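Local coordinates for protein endo-arabinase (Bacteroides thetaiotaomicron, PDB 5C0P) that probably hydrolyses glycosidic bonds in the breakdown of L-arabinan, as a metal-binding glycoside hydrolase of family 43, at residues 133-145 and 204-217. Sequence-based numbering, arbitrary orientation.
With TRS (2-amino-2-hydroxymethyl-propane-1,3-diol), chain J.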
HETATM    1  N   MSE A 133      -8.947  11.117  -9.566  0.57 16.88           N
HETATM    2  CA  MSE A 133      -9.335  10.136  -8.548  0.57 14.51           C
HETATM    3  C   MSE A 133      -8.182   9.168  -8.339  0.57 14.02           C
HETATM    4  O   MSE A 133      -7.878   8.349  -9.216  0.57 15.07           O
HETATM    5  CB  MSE A 133     -10.566   9.342  -8.978  0.57 15.54           C
HETATM    6  CG  MSE A 133     -11.676  10.174  -9.558  0.57 21.87           C
HETATM    7 SE   MSE A 133     -13.407   9.719  -8.820  0.57 49.60          SE
HETATM    8  CE  MSE A 133     -13.148  10.598  -7.096  0.57 14.50           C
ATOM      9  N   CYS A 134      -7.547   9.256  -7.177  1.00 11.67           N
ATOM     10  CA  CYS A 134      -6.365   8.445  -6.891  1.00 10.98           C
ATOM     11  C   CYS A 134      -6.463   7.703  -5.567  1.00 13.44           C
ATOM     12  O   CYS A 134      -7.174   8.118  -4.648  1.00 11.87           O
ATOM     13  CB  CYS A 134      -5.100   9.301  -6.853  1.00 12.06           C
ATOM     14  SG  CYS A 134      -4.771  10.228  -8.351  1.00 12.97           S
ATOM     15  N   LEU A 135      -5.732   6.600  -5.469  1.00 10.67           N
ATOM     16  CA  LEU A 135      -5.725   5.817  -4.244  1.00 10.42           C
ATOM     17  C   LEU A 135      -4.446   5.025  -4.074  1.00 10.66           C
ATOM     18  O   LEU A 135      -3.633   4.917  -5.001  1.00 10.18           O
ATOM     19  CB  LEU A 135      -6.946   4.888  -4.168  1.00 13.23           C
ATOM     20  CG  LEU A 135      -7.314   3.947  -5.315  1.00 20.05           C
ATOM     21  CD1 LEU A 135      -6.436   2.706  -5.370  1.00 21.38           C
ATOM     22  CD2 LEU A 135      -8.775   3.536  -5.189  1.00 22.76           C
ATOM     23  N   ASP A 136      -4.278   4.491  -2.867  1.00 10.11           N
ATOM     24  CA  ASP A 136      -3.195   3.571  -2.537  1.00 10.50           C
ATOM     25  C   ASP A 136      -1.813   4.192  -2.699  1.00  9.38           C
ATOM     26  O   ASP A 136      -0.873   3.512  -3.092  1.00 12.34           O
ATOM     27  CB  ASP A 136      -3.312   2.255  -3.345  1.00  9.98           C
ATOM     28  CG  ASP A 136      -4.488   1.392  -2.913  1.00 14.75           C
ATOM     29  OD1 ASP A 136      -5.195   1.754  -1.941  1.00 13.94           O
ATOM     30  OD2 ASP A 136      -4.711   0.340  -3.548  1.00 12.63           O
ATOM     31  N   GLY A 137      -1.686   5.485  -2.404  1.00  8.87           N
ATOM     32  CA  GLY A 137      -0.383   6.127  -2.428  1.00 11.45           C
ATOM     33  C   GLY A 137       0.583   5.481  -1.451  1.00 11.81           C
ATOM     34  O   GLY A 137       0.290   5.353  -0.248  1.00 11.66           O
ATOM     35  N   SER A 138       1.741   5.072  -1.965  1.00 10.29           N
ATOM     36  CA  SER A 138       2.758   4.425  -1.144  1.00 10.16           C
ATOM     37  C   SER A 138       4.104   5.122  -1.286  1.00  8.91           C
ATOM     38  O   SER A 138       4.287   5.983  -2.156  1.00  8.95           O
ATOM     39  CB  SER A 138       2.884   2.948  -1.517  1.00 11.24           C
ATOM     40  OG  SER A 138       3.403   2.794  -2.826  1.00 12.76           O
ATOM     41  N   LEU A 139       5.049   4.743  -0.429  1.00  8.50           N
ATOM     42  CA  LEU A 139       6.363   5.378  -0.393  1.00 10.09           C
ATOM     43  C   LEU A 139       7.429   4.353  -0.748  1.00 13.50           C
ATOM     44  O   LEU A 139       7.460   3.248  -0.200  1.00 12.99           O
ATOM     45  CB  LEU A 139       6.628   5.938   1.007  1.00 10.08           C
ATOM     46  CG  LEU A 139       7.965   6.639   1.254  1.00 11.17           C
ATOM     47  CD1 LEU A 139       8.050   7.931   0.476  1.00 12.07           C
ATOM     48  CD2 LEU A 139       8.148   6.905   2.739  1.00 10.79           C
ATOM     49  N   TYR A 140       8.268   4.712  -1.711  1.00  8.88           N
ATOM     50  CA  TYR A 140       9.468   3.950  -2.037  1.00  9.23           C
ATOM     51  C   TYR A 140      10.687   4.845  -1.823  1.00 10.48           C
ATOM     52  O   TYR A 140      10.726   5.979  -2.307  1.00 11.56           O
ATOM     53  CB  TYR A 140       9.426   3.440  -3.486  1.00 11.35           C
ATOM     54  CG  TYR A 140      10.759   2.882  -3.935  1.00  9.29           C
ATOM     55  CD1 TYR A 140      11.273   1.717  -3.365  1.00 10.42           C
ATOM     56  CD2 TYR A 140      11.531   3.532  -4.898  1.00 10.24           C
ATOM     57  CE1 TYR A 140      12.507   1.213  -3.744  1.00 11.46           C
ATOM     58  CE2 TYR A 140      12.771   3.026  -5.290  1.00  9.63           C
ATOM     59  CZ  TYR A 140      13.255   1.873  -4.704  1.00 11.83           C
ATOM     60  OH  TYR A 140      14.476   1.371  -5.075  1.00 13.75           O
ATOM     61  N   ILE A 141      11.680   4.340  -1.091  1.00 10.15           N
ATOM     62  CA  ILE A 141      12.933   5.062  -0.888  1.00  9.86           C
ATOM     63  C   ILE A 141      13.980   4.456  -1.806  1.00  9.97           C
ATOM     64  O   ILE A 141      14.312   3.263  -1.700  1.00 13.07           O
ATOM     65  CB  ILE A 141      13.416   4.993   0.579  1.00 10.25           C
ATOM     66  CG1 ILE A 141      12.319   5.504   1.525  1.00 12.78           C
ATOM     67  CG2 ILE A 141      14.740   5.745   0.750  1.00 12.36           C
ATOM     68  CD1 ILE A 141      11.913   6.968   1.292  1.00 13.06           C
ATOM     69  N   ASP A 142      14.507   5.269  -2.717  1.00 11.30           N
ATOM     70  CA  ASP A 142      15.416   4.741  -3.723  1.00 12.01           C
ATOM     71  C   ASP A 142      16.835   4.530  -3.190  1.00 15.30           C
ATOM     72  O   ASP A 142      17.108   4.777  -2.009  1.00 15.36           O
ATOM     73  CB  ASP A 142      15.362   5.563  -5.030  1.00 14.48           C
ATOM     74  CG  ASP A 142      15.978   6.951  -4.906  1.00 18.08           C
ATOM     75  OD1 ASP A 142      16.832   7.179  -4.027  1.00 14.83           O
ATOM     76  OD2 ASP A 142      15.627   7.823  -5.737  1.00 15.70           O
ATOM     77  N   LYS A 143      17.731   4.063  -4.052  1.00 16.94           N
ATOM     78  CA  LYS A 143      19.088   3.725  -3.627  1.00 23.02           C
ATOM     79  C   LYS A 143      19.855   4.892  -2.985  1.00 23.33           C
ATOM     80  O   LYS A 143      20.728   4.682  -2.141  1.00 26.67           O
ATOM     81  CB  LYS A 143      19.880   3.163  -4.807  1.00 25.57           C
ATOM     82  CG  LYS A 143      21.238   2.621  -4.408  1.00 32.47           C
ATOM     83  CD  LYS A 143      22.204   2.585  -5.577  1.00 41.31           C
ATOM     84  CE  LYS A 143      23.647   2.633  -5.087  1.00 43.88           C
ATOM     85  NZ  LYS A 143      24.583   1.977  -6.038  1.00 42.35           N
ATOM     86  N   GLU A 144      19.520   6.118  -3.381  1.00 19.88           N
ATOM     87  CA  GLU A 144      20.164   7.313  -2.839  1.00 19.20           C
ATOM     88  C   GLU A 144      19.461   7.868  -1.613  1.00 18.45           C
ATOM     89  O   GLU A 144      19.873   8.897  -1.072  1.00 20.60           O
ATOM     90  CB  GLU A 144      20.230   8.412  -3.898  1.00 25.42           C
ATOM     91  CG  GLU A 144      21.344   8.243  -4.898  1.00 34.69           C
ATOM     92  CD  GLU A 144      20.991   7.285  -6.011  1.00 39.40           C
ATOM     93  OE1 GLU A 144      19.907   7.441  -6.613  1.00 39.98           O
ATOM     94  OE2 GLU A 144      21.803   6.378  -6.288  1.00 42.88           O
ATOM     95  N   GLY A 145      18.394   7.202  -1.187  1.00 16.78           N
ATOM     96  CA  GLY A 145      17.655   7.622  -0.014  1.00 17.84           C
ATOM     97  C   GLY A 145      16.536   8.601  -0.325  1.00 17.19           C
ATOM     98  O   GLY A 145      15.916   9.159   0.578  1.00 18.30           O
ATOM     99  N   THR A 204      -6.353  -1.246 -10.866  1.00 10.98           N
ATOM    100  CA  THR A 204      -5.012  -1.154 -10.287  1.00  9.48           C
ATOM    101  C   THR A 204      -5.134  -0.831  -8.802  1.00 11.85           C
ATOM    102  O   THR A 204      -5.763   0.168  -8.425  1.00 13.07           O
ATOM    103  CB  THR A 204      -4.123  -0.086 -10.940  1.00 13.54           C
ATOM    104  OG1 THR A 204      -4.834   1.153 -11.017  1.00 12.92           O
ATOM    105  CG2 THR A 204      -3.685  -0.508 -12.334  1.00 10.52           C
ATOM    106  N   ASP A 205      -4.534  -1.687  -7.976  1.00 10.87           N
ATOM    107  CA  ASP A 205      -4.471  -1.501  -6.527  1.00 10.59           C
ATOM    108  C   ASP A 205      -3.033  -1.661  -6.044  1.00  9.86           C
ATOM    109  O   ASP A 205      -2.245  -2.412  -6.622  1.00 10.55           O
ATOM    110  CB  ASP A 205      -5.303  -2.576  -5.793  1.00  9.90           C
ATOM    111  CG  ASP A 205      -6.799  -2.269  -5.719  1.00 14.24           C
ATOM    112  OD1 ASP A 205      -7.243  -1.145  -6.034  1.00 14.74           O
ATOM    113  OD2 ASP A 205      -7.548  -3.178  -5.287  1.00 13.74           O
ATOM    114  N   ALA A 206      -2.701  -0.955  -4.967  1.00  8.50           N
ATOM    115  CA  ALA A 206      -1.606  -1.353  -4.072  1.00  8.92           C
ATOM    116  C   ALA A 206      -0.162  -1.409  -4.589  1.00  9.04           C
ATOM    117  O   ALA A 206       0.579  -2.301  -4.202  1.00 12.51           O
ATOM    118  CB  ALA A 206      -1.962  -2.706  -3.442  1.00 11.51           C
ATOM    119  N   PRO A 207       0.264  -0.451  -5.428  1.00  8.48           N
ATOM    120  CA  PRO A 207       1.662  -0.535  -5.867  1.00  8.76           C
ATOM    121  C   PRO A 207       2.669  -0.462  -4.711  1.00 10.73           C
ATOM    122  O   PRO A 207       2.538   0.362  -3.805  1.00 10.89           O
ATOM    123  CB  PRO A 207       1.817   0.696  -6.767  1.00  9.91           C
ATOM    124  CG  PRO A 207       0.761   1.654  -6.271  1.00 10.36           C
ATOM    125  CD  PRO A 207      -0.390   0.788  -5.878  1.00 11.91           C
ATOM    126  N   PHE A 208       3.678  -1.325  -4.767  1.00  9.71           N
ATOM    127  CA  PHE A 208       4.725  -1.353  -3.764  1.00  9.46           C
ATOM    128  C   PHE A 208       6.002  -1.856  -4.412  1.00  9.66           C
ATOM    129  O   PHE A 208       6.003  -2.919  -5.027  1.00 11.59           O
ATOM    130  CB  PHE A 208       4.328  -2.271  -2.607  1.00 12.32           C
ATOM    131  CG  PHE A 208       5.276  -2.187  -1.437  1.00 14.15           C
ATOM    132  CD1 PHE A 208       5.128  -1.195  -0.475  1.00 14.60           C
ATOM    133  CD2 PHE A 208       6.327  -3.075  -1.323  1.00 15.64           C
ATOM    134  CE1 PHE A 208       6.010  -1.102   0.595  1.00 15.45           C
ATOM    135  CE2 PHE A 208       7.222  -2.989  -0.265  1.00 14.37           C
ATOM    136  CZ  PHE A 208       7.059  -2.010   0.700  1.00 16.57           C
ATOM    137  N   ILE A 209       7.096  -1.111  -4.262  1.00  8.24           N
ATOM    138  CA  ILE A 209       8.364  -1.513  -4.858  1.00 10.01           C
ATOM    139  C   ILE A 209       9.321  -2.072  -3.809  1.00 11.65           C
ATOM    140  O   ILE A 209       9.454  -1.518  -2.714  1.00 10.63           O
ATOM    141  CB  ILE A 209       9.044  -0.332  -5.607  1.00 10.82           C
ATOM    142  CG1 ILE A 209       8.239   0.047  -6.856  1.00 10.74           C
ATOM    143  CG2 ILE A 209      10.474  -0.684  -5.996  1.00 12.65           C
ATOM    144  CD1 ILE A 209       8.722   1.340  -7.556  1.00 10.40           C
ATOM    145  N   TYR A 210       9.977  -3.175  -4.162  1.00 10.63           N
ATOM    146  CA  TYR A 210      11.081  -3.718  -3.374  1.00  9.57           C
ATOM    147  C   TYR A 210      12.336  -3.742  -4.242  1.00 10.48           C
ATOM    148  O   TYR A 210      12.316  -4.261  -5.360  1.00 11.79           O
ATOM    149  CB  TYR A 210      10.743  -5.134  -2.912  1.00 11.37           C
ATOM    150  CG  TYR A 210      11.811  -5.758  -2.045  1.00 12.75           C
ATOM    151  CD1 TYR A 210      11.925  -5.415  -0.705  1.00 14.69           C
ATOM    152  CD2 TYR A 210      12.686  -6.699  -2.558  1.00 17.75           C
ATOM    153  CE1 TYR A 210      12.900  -5.982   0.103  1.00 17.17           C
ATOM    154  CE2 TYR A 210      13.666  -7.271  -1.761  1.00 20.75           C
ATOM    155  CZ  TYR A 210      13.765  -6.908  -0.434  1.00 18.06           C
ATOM    156  OH  TYR A 210      14.742  -7.482   0.356  1.00 19.28           O
ATOM    157  N   ARG A 211      13.432  -3.189  -3.730  1.00  9.86           N
ATOM    158  CA  ARG A 211      14.679  -3.123  -4.479  1.00 11.86           C
ATOM    159  C   ARG A 211      15.574  -4.300  -4.118  1.00 13.93           C
ATOM    160  O   ARG A 211      15.838  -4.546  -2.938  1.00 14.64           O
ATOM    161  CB  ARG A 211      15.421  -1.813  -4.189  1.00 10.62           C
ATOM    162  CG  ARG A 211      16.714  -1.664  -4.974  1.00 12.62           C
ATOM    163  CD  ARG A 211      17.410  -0.341  -4.702  1.00 16.21           C
ATOM    164  NE  ARG A 211      17.909  -0.224  -3.332  1.00 17.07           N
ATOM    165  CZ  ARG A 211      17.350   0.524  -2.385  1.00 16.74           C
ATOM    166  NH1 ARG A 211      16.249   1.220  -2.645  1.00 14.58           N
ATOM    167  NH2 ARG A 211      17.887   0.564  -1.172  1.00 17.43           N
ATOM    168  N   LEU A 212      16.039  -5.021  -5.133  1.00 12.09           N
ATOM    169  CA  LEU A 212      16.947  -6.138  -4.928  1.00 11.41           C
ATOM    170  C   LEU A 212      18.375  -5.651  -4.720  1.00 13.12           C
ATOM    171  O   LEU A 212      18.696  -4.499  -5.029  1.00 14.99           O
ATOM    172  CB  LEU A 212      16.906  -7.065  -6.143  1.00 14.43           C
ATOM    173  CG  LEU A 212      15.512  -7.562  -6.498  1.00 15.34           C
ATOM    174  CD1 LEU A 212      15.572  -8.479  -7.718  1.00 21.54           C
ATOM    175  CD2 LEU A 212      14.905  -8.298  -5.313  1.00 17.86           C
ATOM    176  N   ASP A 213      19.237  -6.537  -4.223  1.00 16.92           N
ATOM    177  CA  ASP A 213      20.610  -6.153  -3.909  1.00 16.17           C
ATOM    178  C   ASP A 213      21.388  -5.669  -5.128  1.00 17.86           C
ATOM    179  O   ASP A 213      22.312  -4.873  -4.997  1.00 21.89           O
ATOM    180  CB  ASP A 213      21.365  -7.302  -3.227  1.00 19.07           C
ATOM    181  CG  ASP A 213      20.882  -7.570  -1.813  1.00 25.14           C
ATOM    182  OD1 ASP A 213      20.039  -6.802  -1.290  1.00 28.27           O
ATOM    183  OD2 ASP A 213      21.361  -8.557  -1.218  1.00 29.65           O
ATOM    184  N   ASP A 214      21.017  -6.151  -6.311  1.00 16.14           N
ATOM    185  CA  ASP A 214      21.684  -5.727  -7.539  1.00 17.17           C
ATOM    186  C   ASP A 214      21.086  -4.450  -8.143  1.00 16.63           C
ATOM    187  O   ASP A 214      21.495  -4.008  -9.220  1.00 19.79           O
ATOM    188  CB  ASP A 214      21.715  -6.854  -8.583  1.00 20.91           C
ATOM    189  CG  ASP A 214      20.324  -7.282  -9.054  1.00 22.87           C
ATOM    190  OD1 ASP A 214      19.308  -6.655  -8.685  1.00 19.63           O
ATOM    191  OD2 ASP A 214      20.251  -8.265  -9.822  1.00 27.72           O
ATOM    192  N   GLY A 215      20.110  -3.869  -7.449  1.00 13.98           N
ATOM    193  CA  GLY A 215      19.520  -2.620  -7.899  1.00 15.64           C
ATOM    194  C   GLY A 215      18.276  -2.783  -8.752  1.00 14.65           C
ATOM    195  O   GLY A 215      17.574  -1.813  -9.023  1.00 14.40           O
ATOM    196  N   LYS A 216      17.999  -4.005  -9.194  1.00 13.41           N
ATOM    197  CA  LYS A 216      16.758  -4.232  -9.930  1.00 11.53           C
ATOM    198  C   LYS A 216      15.554  -4.067  -9.007  1.00 10.53           C
ATOM    199  O   LYS A 216      15.653  -4.264  -7.793  1.00 14.12           O
ATOM    200  CB  LYS A 216      16.767  -5.597 -10.615  1.00 13.35           C
ATOM    201  CG  LYS A 216      17.899  -5.700 -11.613  1.00 14.53           C
ATOM    202  CD  LYS A 216      17.890  -7.018 -12.368  1.00 21.94           C
ATOM    203  CE  LYS A 216      19.058  -7.056 -13.354  1.00 27.38           C
ATOM    204  NZ  LYS A 216      19.068  -8.305 -14.152  1.00 32.58           N
ATOM    205  N   LEU A 217      14.425  -3.675  -9.586  1.00  9.09           N
ATOM    206  CA  LEU A 217      13.225  -3.411  -8.806  1.00  9.74           C
ATOM    207  C   LEU A 217      12.129  -4.400  -9.134  1.00 11.24           C
ATOM    208  O   LEU A 217      11.914  -4.748 -10.302  1.00 10.51           O
ATOM    209  CB  LEU A 217      12.695  -2.002  -9.077  1.00  9.78           C
ATOM    210  CG  LEU A 217      13.695  -0.855  -9.009  1.00 10.17           C
ATOM    211  CD1 LEU A 217      12.997   0.450  -9.357  1.00  9.68           C
ATOM    212  CD2 LEU A 217      14.301  -0.797  -7.627  1.00 10.97           C
TER
HETATM  213  C   TRS J 409      -8.423  -0.719  -1.771  1.00 17.88           C
HETATM  214  C1  TRS J 409      -8.485   0.593  -2.546  1.00 16.28           C
HETATM  215  C2  TRS J 409      -6.967  -1.025  -1.445  1.00 15.21           C
HETATM  216  C3  TRS J 409      -9.303  -0.660  -0.515  1.00 17.57           C
HETATM  217  N   TRS J 409      -8.955  -1.788  -2.623  1.00 15.52           N
HETATM  218  O1  TRS J 409      -8.077   1.692  -1.750  1.00 23.31           O
HETATM  219  O2  TRS J 409      -6.269  -1.481  -2.593  1.00 12.26           O
HETATM  220  O3  TRS J 409      -9.451  -1.938   0.096  1.00 16.22           O
HETATM  221  O   HOH W   1       0.080   1.041  -2.545  1.00 12.36           O
HETATM  222  O   HOH W   2       7.872   0.713  -1.990  0.51 13.90           O
HETATM  223  O   HOH W   3      16.026   2.131   0.802  1.00 43.01           O
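Asp136 and Ala206 meet where the innermost strands of two neighbouring blades, 134-141 and 205-211, run side by side along the central channel of the five-bladed beta-propeller of family 43. Ala206 N donates to Asp136 OD2 (2.8 Å), reaching the anti side of the carboxylate. Both oxygens of Asp136 also hold a Tris molecule, probably from the crystallisation liquor: TRS O1 donates to OD1, and TRS O2 to OD2 at 2.6 Å. Asp136 is predicted to tune the acidity of the catalytic glutamate and to orient both proton donor and substrate, and Tris, which His261 and Asp28 also grip, probably marks the substrate pocket. Asp205 OD2, hydrogen-bonded to the hydroxyl of Tyr231, takes a weak hydrogen bond from the Tris amine.

The blades are joined without a backbone ladder; the axes of the two strands lie 17° from parallel and approach to 6.5 Å. Side chains and waters bridge the gap instead. Ser138 OG, held between backbone N and carbonyl carbon (chi1 67°), donates to Pro207 O from well off the carbonyl plane. The same Pro207 O accepts from a water that also donates to Asp136 O, while a second water links Leu139 O with Ile209 O.

Further along, CG2 of Ile209 lies over one face of the Tyr140 ring, a CH-pi contact 3.8 Å from the centroid. Leu217 CD2 closes on the hydroxyl end, 3.4 Å from Tyr140 OH. Arg211, bent at chi3 (67°), lets NH1 donate hydrogen bonds to Tyr140 OH, at 3.0 Å, and to a lone pair of Ile141 O. With both acceptors near its plane, the two bonds from NH1 probably hold the guanidinium in this rotation, while Lys143 CA packs over its centre and a third water ties NH2 to Ile141 O.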